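Local atomic coordinates of PA-I Galactophilic Lectin (Enterobacter cloacae, PDB entry 6YGQ), a protein that probably binds galactose-type sugars through a bound calcium ion, as a lectin domain related to PA-IL. Residues A[56-64]-A[118-128]; A[86-97]-A[108-119]. All coordinates share one frame; numbering follows the deposited sequence.

Contact 1: residues A[56-64]-A[118-128]; sequences GWARNGSEN and FADGKDQYKDN. With CA (calcium ion), chain E.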
loop_
_atom_site.group_PDB
_atom_site.type_symbol
_atom_site.label_atom_id
_atom_site.label_comp_id
_atom_site.label_asym_id
_atom_site.label_seq_id
_atom_site.Cartn_x
_atom_site.Cartn_y
_atom_site.Cartn_z
ATOM N N GLY A 56 4.565 1.636 -4.887
ATOM C CA GLY A 56 5.143 1.972 -6.172
ATOM C C GLY A 56 4.128 1.890 -7.294
ATOM O O GLY A 56 3.006 1.417 -7.133
ATOM N N TRP A 57 4.559 2.375 -8.457
ATOM C CA TRP A 57 3.744 2.372 -9.664
ATOM C C TRP A 57 4.424 1.532 -10.735
ATOM O O TRP A 57 5.611 1.723 -11.021
ATOM C CB TRP A 57 3.523 3.790 -10.200
ATOM C CG TRP A 57 2.736 4.689 -9.293
ATOM C CD1 TRP A 57 3.194 5.805 -8.655
ATOM C CD2 TRP A 57 1.354 4.562 -8.937
ATOM N NE1 TRP A 57 2.185 6.379 -7.920
ATOM C CE2 TRP A 57 1.044 5.635 -8.075
ATOM C CE3 TRP A 57 0.348 3.645 -9.260
ATOM C CZ2 TRP A 57 -0.228 5.815 -7.532
ATOM C CZ3 TRP A 57 -0.911 3.824 -8.719
ATOM C CH2 TRP A 57 -1.188 4.899 -7.864
ATOM N N ALA A 58 3.666 0.620 -11.337
ATOM C CA ALA A 58 4.161 -0.196 -12.434
ATOM C C ALA A 58 3.097 -0.266 -13.516
ATOM O O ALA A 58 1.901 -0.325 -13.217
ATOM C CB ALA A 58 4.527 -1.608 -11.963
ATOM N N ARG A 59 3.534 -0.251 -14.769
ATOM C CA ARG A 59 2.640 -0.407 -15.908
ATOM C C ARG A 59 2.704 -1.846 -16.403
ATOM O O ARG A 59 3.795 -2.413 -16.530
ATOM C CB ARG A 59 3.014 0.558 -17.034
ATOM C CG ARG A 59 2.831 2.025 -16.683
ATOM C CD ARG A 59 3.817 2.897 -17.447
ATOM N NE ARG A 59 3.455 3.024 -18.857
ATOM C CZ ARG A 59 4.329 3.175 -19.849
ATOM N NH1 ARG A 59 5.632 3.216 -19.600
ATOM N NH2 ARG A 59 3.896 3.283 -21.098
ATOM N N ASN A 60 1.540 -2.437 -16.669
ATOM C CA ASN A 60 1.470 -3.757 -17.278
ATOM C C ASN A 60 1.270 -3.682 -18.788
ATOM O O ASN A 60 0.986 -4.703 -19.421
ATOM C CB ASN A 60 0.359 -4.594 -16.630
ATOM C CG ASN A 60 -1.009 -3.942 -16.715
ATOM O OD1 ASN A 60 -1.201 -2.953 -17.420
ATOM N ND2 ASN A 60 -1.972 -4.505 -15.993
ATOM N N GLY A 61 1.426 -2.499 -19.371
ATOM C CA GLY A 61 1.298 -2.322 -20.806
ATOM C C GLY A 61 1.714 -0.915 -21.177
ATOM O O GLY A 61 2.072 -0.103 -20.321
ATOM N N SER A 62 1.656 -0.633 -22.478
ATOM C CA SER A 62 2.065 0.670 -22.987
ATOM C C SER A 62 0.954 1.710 -22.939
ATOM O O SER A 62 1.249 2.910 -23.006
ATOM C CB SER A 62 2.566 0.543 -24.431
ATOM O OG SER A 62 3.717 -0.279 -24.507
ATOM N N GLU A 63 -0.304 1.291 -22.826
ATOM C CA GLU A 63 -1.413 2.235 -22.837
ATOM C C GLU A 63 -1.457 3.041 -21.543
ATOM O O GLU A 63 -0.988 2.600 -20.490
ATOM C CB GLU A 63 -2.738 1.498 -23.035
ATOM C CG GLU A 63 -2.770 0.594 -24.258
ATOM C CD GLU A 63 -2.411 -0.843 -23.927
ATOM O OE1 GLU A 63 -3.020 -1.762 -24.517
ATOM O OE2 GLU A 63 -1.522 -1.053 -23.074
ATOM N N ASN A 64 -2.040 4.239 -21.630
ATOM C CA ASN A 64 -2.098 5.113 -20.462
ATOM C C ASN A 64 -2.873 4.474 -19.318
ATOM O O ASN A 64 -2.545 4.698 -18.147
ATOM C CB ASN A 64 -2.722 6.457 -20.843
ATOM C CG ASN A 64 -1.739 7.381 -21.539
ATOM O OD1 ASN A 64 -0.525 7.189 -21.460
ATOM N ND2 ASN A 64 -2.261 8.391 -22.228
ATOM N N PHE A 118 5.817 -9.512 -9.776
ATOM C CA PHE A 118 4.727 -8.763 -10.385
ATOM C C PHE A 118 3.886 -9.722 -11.216
ATOM O O PHE A 118 4.423 -10.484 -12.027
ATOM C CB PHE A 118 5.292 -7.638 -11.254
ATOM C CG PHE A 118 4.248 -6.798 -11.933
ATOM C CD1 PHE A 118 3.849 -7.081 -13.229
ATOM C CD2 PHE A 118 3.681 -5.714 -11.283
ATOM C CE1 PHE A 118 2.893 -6.306 -13.861
ATOM C CE2 PHE A 118 2.722 -4.938 -11.909
ATOM C CZ PHE A 118 2.329 -5.234 -13.201
ATOM N N ALA A 119 2.574 -9.692 -11.010
ATOM C CA ALA A 119 1.663 -10.625 -11.658
ATOM C C ALA A 119 1.271 -10.103 -13.036
ATOM O O ALA A 119 0.725 -9.002 -13.158
ATOM C CB ALA A 119 0.419 -10.843 -10.797
ATOM N N ASP A 120 1.539 -10.900 -14.067
ATOM C CA ASP A 120 1.124 -10.568 -15.422
ATOM C C ASP A 120 0.987 -11.868 -16.199
ATOM O O ASP A 120 1.420 -12.933 -15.751
ATOM C CB ASP A 120 2.111 -9.615 -16.103
ATOM C CG ASP A 120 1.489 -8.863 -17.270
ATOM O OD1 ASP A 120 0.277 -9.038 -17.523
ATOM O OD2 ASP A 120 2.214 -8.095 -17.936
ATOM N N GLY A 121 0.366 -11.772 -17.369
ATOM C CA GLY A 121 0.163 -12.949 -18.183
ATOM C C GLY A 121 1.474 -13.527 -18.678
ATOM O O GLY A 121 2.453 -12.817 -18.908
ATOM N N LYS A 122 1.488 -14.848 -18.832
ATOM C CA LYS A 122 2.651 -15.524 -19.386
ATOM C C LYS A 122 3.013 -14.916 -20.734
ATOM O O LYS A 122 2.155 -14.750 -21.606
ATOM C CB LYS A 122 2.368 -17.019 -19.531
ATOM C CG LYS A 122 3.602 -17.863 -19.802
ATOM C CD LYS A 122 3.232 -19.292 -20.176
ATOM C CE LYS A 122 4.070 -19.791 -21.343
ATOM N NZ LYS A 122 3.581 -19.263 -22.648
ATOM N N ASP A 123 4.289 -14.568 -20.893
ATOM C CA ASP A 123 4.828 -14.003 -22.125
ATOM C C ASP A 123 4.245 -12.635 -22.453
ATOM O O ASP A 123 4.237 -12.228 -23.619
ATOM C CB ASP A 123 4.610 -14.954 -23.309
ATOM C CG ASP A 123 5.378 -16.253 -23.161
ATOM O OD1 ASP A 123 6.559 -16.206 -22.757
ATOM O OD2 ASP A 123 4.799 -17.323 -23.445
ATOM N N GLN A 124 3.756 -11.910 -21.447
ATOM C CA GLN A 124 3.257 -10.553 -21.631
ATOM C C GLN A 124 3.979 -9.561 -20.725
ATOM O O GLN A 124 3.481 -8.455 -20.496
ATOM C CB GLN A 124 1.746 -10.507 -21.387
ATOM C CG GLN A 124 0.943 -11.353 -22.372
ATOM C CD GLN A 124 -0.553 -11.316 -22.108
ATOM O OE1 GLN A 124 -0.994 -11.287 -20.959
ATOM N NE2 GLN A 124 -1.342 -11.321 -23.178
ATOM N N TYR A 125 5.154 -9.928 -20.218
ATOM C CA TYR A 125 5.836 -9.095 -19.242
ATOM C C TYR A 125 6.661 -7.980 -19.869
ATOM O O TYR A 125 6.910 -6.969 -19.205
ATOM C CB TYR A 125 6.764 -9.950 -18.370
ATOM C CG TYR A 125 6.095 -10.566 -17.166
ATOM C CD1 TYR A 125 5.396 -11.758 -17.276
ATOM C CD2 TYR A 125 6.166 -9.960 -15.919
ATOM C CE1 TYR A 125 4.783 -12.328 -16.182
ATOM C CE2 TYR A 125 5.553 -10.522 -14.816
ATOM C CZ TYR A 125 4.863 -11.709 -14.955
ATOM O OH TYR A 125 4.250 -12.286 -13.868
ATOM N N LYS A 126 7.096 -8.132 -21.112
ATOM C CA LYS A 126 8.164 -7.291 -21.632
ATOM C C LYS A 126 7.680 -5.966 -22.213
ATOM O O LYS A 126 8.506 -5.189 -22.704
ATOM C CB LYS A 126 8.972 -8.072 -22.672
ATOM C CG LYS A 126 9.735 -9.263 -22.072
ATOM C CD LYS A 126 10.483 -8.872 -20.795
ATOM C CE LYS A 126 11.394 -9.979 -20.291
ATOM N NZ LYS A 126 12.233 -9.507 -19.150
ATOM N N ASP A 127 6.382 -5.670 -22.152
ATOM C CA ASP A 127 5.894 -4.316 -22.378
ATOM C C ASP A 127 5.547 -3.612 -21.071
ATOM O O ASP A 127 4.906 -2.555 -21.095
ATOM C CB ASP A 127 4.683 -4.324 -23.314
ATOM C CG ASP A 127 3.502 -5.080 -22.746
ATOM O OD1 ASP A 127 3.599 -5.587 -21.607
ATOM O OD2 ASP A 127 2.473 -5.169 -23.450
ATOM N N ASN A 128 5.954 -4.172 -19.935
ATOM C CA ASN A 128 5.680 -3.557 -18.649
ATOM C C ASN A 128 6.733 -2.495 -18.342
ATOM O O ASN A 128 7.664 -2.258 -19.117
ATOM C CB ASN A 128 5.628 -4.619 -17.553
ATOM C CG ASN A 128 4.509 -5.617 -17.768
ATOM O OD1 ASN A 128 3.678 -5.447 -18.659
ATOM N ND2 ASN A 128 4.482 -6.663 -16.953
HETATM CA CA CA E . 2.167 -6.692 -19.990
HETATM O O HOH W 1 4.968 0.134 -20.300
HETATM O O HOH W 2 5.590 0.437 -22.676
HETATM O O HOH W 3 0.895 -2.792 -24.322
HETATM O O HOH W 4 -0.089 -7.679 -19.736
HETATM O O HOH W 5 0.880 -6.603 -22.177
#
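The backbones of 56-64 and 118-128 come closest at Asn60 and Asn128, whose CA atoms lie 4.4 Å apart, where the end of a strand meets a loop that holds a calcium ion. Asn60 gives the ion its backbone carbonyl, with O 2.4 Å from the calcium. The loop supplies the other four protein ligands. Asp120 OD2, Asp127 OD1 and Asn128 OD1 come from side chains, and the Gln124 backbone O lies 2.3 Å from the metal. Two waters raise the count to seven. One of them also donates to Asp120 OD1, the other to Asp127 OD2, so each carboxylate binds the metal with one oxygen and a metal-bound water with the other. Asn128 does two jobs: its ND2 donates to Asp120 OD2 at 2.9 Å, on the anti side of the carboxylate, and this fixes the turn of its amide while OD1 faces the ion. The CG of Asp127 sits between its backbone N and carbonyl carbon (chi1 62°), which folds the carboxylate back to the calcium. Further waters tie the segments together; one donates to both Gly61 O and Asp127 O. Beside the site, Phe118 CE2 packs on Ala58 CB at 3.8 Å, and Asn60 CB meets the edge of the same ring. Tyr125 OH donates to Phe118 O at 2.6 Å, in the carbonyl plane, and closes the base of the loop. A calcium held in this way is consistent with the sugar site of PA-IL-like lectins, in which the ion itself contacts the ligand. Asn128 ND2 also reaches Ala32 O. The site lies at the end of strand 49-59, which is flanked here by strands 67-69 and 129-139.

Contact 2: residues A[86-97]-A[108-119]; sequences PSLQARLGNENY and VPAEGTLTLFFA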
loop_
_atom_site.group_PDB
_atom_site.type_symbol
_atom_site.label_atom_id
_atom_site.label_comp_id
_atom_site.label_asym_id
_atom_site.label_seq_id
_atom_site.Cartn_x
_atom_site.Cartn_y
_atom_site.Cartn_z
ATOM N N PRO A 86 -4.458 -8.383 -6.769
ATOM C CA PRO A 86 -3.202 -7.693 -6.444
ATOM C C PRO A 86 -2.135 -7.940 -7.500
ATOM O O PRO A 86 -2.028 -9.031 -8.063
ATOM C CB PRO A 86 -2.801 -8.294 -5.089
ATOM C CG PRO A 86 -3.525 -9.604 -5.019
ATOM C CD PRO A 86 -4.823 -9.376 -5.740
ATOM N N SER A 87 -1.338 -6.903 -7.766
ATOM C CA SER A 87 -0.243 -7.033 -8.720
ATOM C C SER A 87 1.011 -7.604 -8.068
ATOM O O SER A 87 1.783 -8.307 -8.730
ATOM C CB SER A 87 0.067 -5.676 -9.352
ATOM O OG SER A 87 -0.969 -5.269 -10.230
ATOM N N LEU A 88 1.238 -7.311 -6.790
ATOM C CA LEU A 88 2.361 -7.882 -6.064
ATOM C C LEU A 88 1.923 -9.174 -5.388
ATOM O O LEU A 88 0.946 -9.191 -4.630
ATOM C CB LEU A 88 2.908 -6.913 -5.017
ATOM C CG LEU A 88 4.061 -7.471 -4.175
ATOM C CD1 LEU A 88 5.285 -7.750 -5.046
ATOM C CD2 LEU A 88 4.408 -6.513 -3.043
ATOM N N GLN A 89 2.658 -10.243 -5.659
ATOM C CA GLN A 89 2.386 -11.553 -5.101
ATOM C C GLN A 89 3.689 -12.147 -4.595
ATOM O O GLN A 89 4.783 -11.688 -4.934
ATOM C CB GLN A 89 1.739 -12.470 -6.142
ATOM C CG GLN A 89 0.651 -11.773 -6.944
ATOM C CD GLN A 89 -0.488 -12.689 -7.318
ATOM O OE1 GLN A 89 -0.341 -13.913 -7.329
ATOM N NE2 GLN A 89 -1.635 -12.102 -7.636
ATOM N N ALA A 90 3.547 -13.166 -3.758
ATOM C CA ALA A 90 4.666 -13.920 -3.222
ATOM C C ALA A 90 4.647 -15.314 -3.829
ATOM O O ALA A 90 3.578 -15.887 -4.061
ATOM C CB ALA A 90 4.592 -14.005 -1.696
ATOM N N ARG A 91 5.831 -15.844 -4.110
ATOM C CA ARG A 91 5.989 -17.218 -4.563
ATOM C C ARG A 91 6.829 -17.959 -3.535
ATOM O O ARG A 91 7.902 -17.486 -3.144
ATOM C CB ARG A 91 6.638 -17.292 -5.945
ATOM C CG ARG A 91 6.772 -18.715 -6.477
ATOM C CD ARG A 91 6.356 -18.816 -7.940
ATOM N NE ARG A 91 7.102 -17.891 -8.791
ATOM C CZ ARG A 91 6.551 -17.030 -9.646
ATOM N NH1 ARG A 91 5.233 -16.954 -9.784
ATOM N NH2 ARG A 91 7.329 -16.236 -10.369
ATOM N N LEU A 92 6.332 -19.109 -3.095
ATOM C CA LEU A 92 6.975 -19.895 -2.048
ATOM C C LEU A 92 6.600 -21.347 -2.303
ATOM O O LEU A 92 5.412 -21.673 -2.335
ATOM C CB LEU A 92 6.512 -19.433 -0.665
ATOM C CG LEU A 92 7.124 -20.097 0.566
ATOM C CD1 LEU A 92 8.545 -19.623 0.803
ATOM C CD2 LEU A 92 6.247 -19.813 1.783
ATOM N N GLY A 93 7.597 -22.197 -2.523
ATOM C CA GLY A 93 7.314 -23.604 -2.767
ATOM C C GLY A 93 6.391 -23.854 -3.940
ATOM O O GLY A 93 5.481 -24.688 -3.850
ATOM N N ASN A 94 6.603 -23.136 -5.042
ATOM C CA ASN A 94 5.853 -23.305 -6.286
ATOM C C ASN A 94 4.372 -22.972 -6.140
ATOM O O ASN A 94 3.550 -23.431 -6.939
ATOM C CB ASN A 94 6.013 -24.727 -6.830
ATOM C CG ASN A 94 7.296 -24.905 -7.607
ATOM O OD1 ASN A 94 8.219 -25.583 -7.157
ATOM N ND2 ASN A 94 7.367 -24.282 -8.777
ATOM N N GLU A 95 4.011 -22.170 -5.145
ATOM C CA GLU A 95 2.648 -21.685 -4.985
ATOM C C GLU A 95 2.678 -20.169 -4.860
ATOM O O GLU A 95 3.627 -19.595 -4.317
ATOM C CB GLU A 95 1.966 -22.305 -3.762
ATOM C CG GLU A 95 1.764 -23.810 -3.868
ATOM C CD GLU A 95 0.801 -24.199 -4.974
ATOM O OE1 GLU A 95 1.006 -25.264 -5.595
ATOM O OE2 GLU A 95 -0.167 -23.447 -5.217
ATOM N N ASN A 96 1.636 -19.528 -5.376
ATOM C CA ASN A 96 1.525 -18.077 -5.372
ATOM C C ASN A 96 0.552 -17.636 -4.289
ATOM O O ASN A 96 -0.488 -18.270 -4.076
ATOM C CB ASN A 96 1.063 -17.563 -6.736
ATOM C CG ASN A 96 2.026 -17.924 -7.852
ATOM O OD1 ASN A 96 3.236 -17.988 -7.646
ATOM N ND2 ASN A 96 1.489 -18.169 -9.041
ATOM N N TYR A 97 0.903 -16.549 -3.603
ATOM C CA TYR A 97 0.093 -15.962 -2.551
ATOM C C TYR A 97 -0.078 -14.474 -2.815
ATOM O O TYR A 97 0.894 -13.791 -3.161
ATOM C CB TYR A 97 0.742 -16.163 -1.176
ATOM C CG TYR A 97 0.996 -17.605 -0.821
ATOM C CD1 TYR A 97 2.142 -18.257 -1.255
ATOM C CD2 TYR A 97 0.091 -18.318 -0.049
ATOM C CE1 TYR A 97 2.376 -19.582 -0.930
ATOM C CE2 TYR A 97 0.317 -19.640 0.282
ATOM C CZ TYR A 97 1.462 -20.266 -0.162
ATOM O OH TYR A 97 1.690 -21.582 0.165
ATOM N N VAL A 108 3.705 -18.077 7.814
ATOM C CA VAL A 108 4.230 -18.708 6.605
ATOM C C VAL A 108 3.737 -20.146 6.539
ATOM O O VAL A 108 3.905 -20.907 7.513
ATOM C CB VAL A 108 5.769 -18.647 6.593
ATOM C CG1 VAL A 108 6.317 -19.344 5.356
ATOM C CG2 VAL A 108 6.243 -17.199 6.653
ATOM N N PRO A 109 3.128 -20.576 5.430
ATOM C CA PRO A 109 2.527 -21.915 5.404
ATOM C C PRO A 109 3.481 -23.032 5.011
ATOM O O PRO A 109 3.170 -24.205 5.241
ATOM C CB PRO A 109 1.399 -21.764 4.373
ATOM C CG PRO A 109 1.914 -20.729 3.420
ATOM C CD PRO A 109 2.796 -19.794 4.222
ATOM N N ALA A 110 4.632 -22.707 4.426
ATOM C CA ALA A 110 5.534 -23.750 3.964
ATOM C C ALA A 110 6.976 -23.271 4.025
ATOM O O ALA A 110 7.258 -22.070 4.035
ATOM C CB ALA A 110 5.188 -24.194 2.534
ATOM N N GLU A 111 7.888 -24.239 4.064
ATOM C CA GLU A 111 9.315 -23.955 4.089
ATOM C C GLU A 111 9.823 -23.689 2.680
ATOM O O GLU A 111 9.481 -24.403 1.733
ATOM C CB GLU A 111 10.073 -25.129 4.709
ATOM C CG GLU A 111 11.572 -24.926 4.840
ATOM C CD GLU A 111 12.254 -26.104 5.510
ATOM O OE1 GLU A 111 12.230 -27.210 4.932
ATOM O OE2 GLU A 111 12.812 -25.928 6.615
ATOM N N GLY A 112 10.638 -22.656 2.544
ATOM C CA GLY A 112 11.196 -22.313 1.254
ATOM C C GLY A 112 11.764 -20.912 1.268
ATOM O O GLY A 112 11.704 -20.197 2.268
ATOM N N THR A 113 12.327 -20.538 0.122
ATOM C CA THR A 113 12.878 -19.204 -0.069
ATOM C C THR A 113 11.820 -18.304 -0.691
ATOM O O THR A 113 11.136 -18.701 -1.644
ATOM C CB THR A 113 14.124 -19.248 -0.951
ATOM O OG1 THR A 113 15.110 -20.082 -0.333
ATOM C CG2 THR A 113 14.694 -17.847 -1.142
ATOM N N LEU A 114 11.698 -17.095 -0.155
ATOM C CA LEU A 114 10.654 -16.171 -0.565
ATOM C C LEU A 114 11.032 -15.459 -1.856
ATOM O O LEU A 114 12.101 -14.847 -1.953
ATOM C CB LEU A 114 10.400 -15.142 0.537
ATOM C CG LEU A 114 9.441 -13.993 0.218
ATOM C CD1 LEU A 114 8.044 -14.533 -0.028
ATOM C CD2 LEU A 114 9.431 -12.964 1.342
ATOM N N THR A 115 10.142 -15.536 -2.838
ATOM C CA THR A 115 10.216 -14.735 -4.050
ATOM C C THR A 115 9.036 -13.773 -4.073
ATOM O O THR A 115 7.936 -14.109 -3.621
ATOM C CB THR A 115 10.210 -15.623 -5.295
ATOM O OG1 THR A 115 11.494 -16.246 -5.426
ATOM C CG2 THR A 115 9.917 -14.814 -6.550
ATOM N N LEU A 116 9.279 -12.567 -4.570
ATOM C CA LEU A 116 8.248 -11.557 -4.763
ATOM C C LEU A 116 8.220 -11.214 -6.243
ATOM O O LEU A 116 9.273 -10.989 -6.849
ATOM C CB LEU A 116 8.527 -10.323 -3.906
ATOM C CG LEU A 116 8.556 -10.601 -2.400
ATOM C CD1 LEU A 116 9.249 -9.479 -1.639
ATOM C CD2 LEU A 116 7.143 -10.814 -1.875
ATOM N N PHE A 117 7.029 -11.201 -6.835
ATOM C CA PHE A 117 6.926 -11.016 -8.273
ATOM C C PHE A 117 5.715 -10.164 -8.619
ATOM O O PHE A 117 4.754 -10.063 -7.852
ATOM C CB PHE A 117 6.884 -12.378 -9.013
ATOM C CG PHE A 117 5.580 -13.123 -8.887
ATOM C CD1 PHE A 117 5.323 -13.926 -7.787
ATOM C CD2 PHE A 117 4.622 -13.041 -9.884
ATOM C CE1 PHE A 117 4.127 -14.620 -7.678
ATOM C CE2 PHE A 117 3.423 -13.728 -9.781
ATOM C CZ PHE A 117 3.176 -14.520 -8.677
ATOM N N PHE A 118 5.817 -9.512 -9.776
ATOM C CA PHE A 118 4.727 -8.763 -10.385
ATOM C C PHE A 118 3.886 -9.722 -11.216
ATOM O O PHE A 118 4.423 -10.484 -12.027
ATOM C CB PHE A 118 5.292 -7.638 -11.254
ATOM C CG PHE A 118 4.248 -6.798 -11.933
ATOM C CD1 PHE A 118 3.849 -7.081 -13.229
ATOM C CD2 PHE A 118 3.681 -5.714 -11.283
ATOM C CE1 PHE A 118 2.893 -6.306 -13.861
ATOM C CE2 PHE A 118 2.722 -4.938 -11.909
ATOM C CZ PHE A 118 2.329 -5.234 -13.201
ATOM N N ALA A 119 2.574 -9.692 -11.010
ATOM C CA ALA A 119 1.663 -10.625 -11.658
ATOM C C ALA A 119 1.271 -10.103 -13.036
ATOM O O ALA A 119 0.725 -9.002 -13.158
ATOM C CB ALA A 119 0.419 -10.843 -10.797
HETATM O O HOH W 6 -1.011 -7.297 -12.177
HETATM O O HOH W 7 10.594 -21.890 -2.178
#
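Arg91 lays its guanidinium over one face of the Phe117 ring, with CZ 4.0 Å from the ring centroid and the planes 27° apart. This is a cation-pi stack, and NH1 is offset toward the ring rim. The arginine chain bends at chi2 and chi3 to bring the group back over the ring. NH1 also donates to Asn96 OD1 at 3.1 Å, which helps fix the guanidinium. A chi1 of 74° turns the Phe117 ring over its own backbone and across to Gln89, and Phe117 CZ touches Gln89 CB at 3.6 Å. Gln89 NE2 in turn donates to Pro86 O. Strands 88-92 and 112-118 are antiparallel neighbours in a four-stranded sheet of this beta-sandwich lectin fold. Gln89 with Phe117 and Arg91 with Thr115 are hydrogen-bonded pairs; Arg91 N to Thr115 O is 2.8 Å. The face that carries Leu88, Ala90 and Leu116 is apolar here. Ala90 CB meets Leu114 CD1 at 3.9 Å, and Leu88 and Leu116 pack onto Val134 of the second sheet. At the end of strand 88-92, Leu92 CD2 reaches Val108 CG1 at 3.6 Å. Nearby, Tyr97 and Pro109 lie alongside each other, running opposite ways, and Tyr97 OH is 3.4 Å from Pro109 CG.

In the fold
Both contacts are partly buried, but contact 2 lies nearer the middle of the chain, about 8 Å from its centre against about 13 Å for contact 1. Their own centres are about 18 Å apart. Contact 2 is nested within the chain loop that contact 1 closes. The end of strand 112-118 joins them: Phe118, its last residue, and Ala119 just after it belong to both. Tyr125 of the calcium loop also packs against Phe117. The chemistry differs with place. Contact 2 is held by regular backbone bonds and side-chain packing on two sheet faces. Contact 1 has little regular structure and relies on metal ligands, acidic side chains and water at the sandwich end.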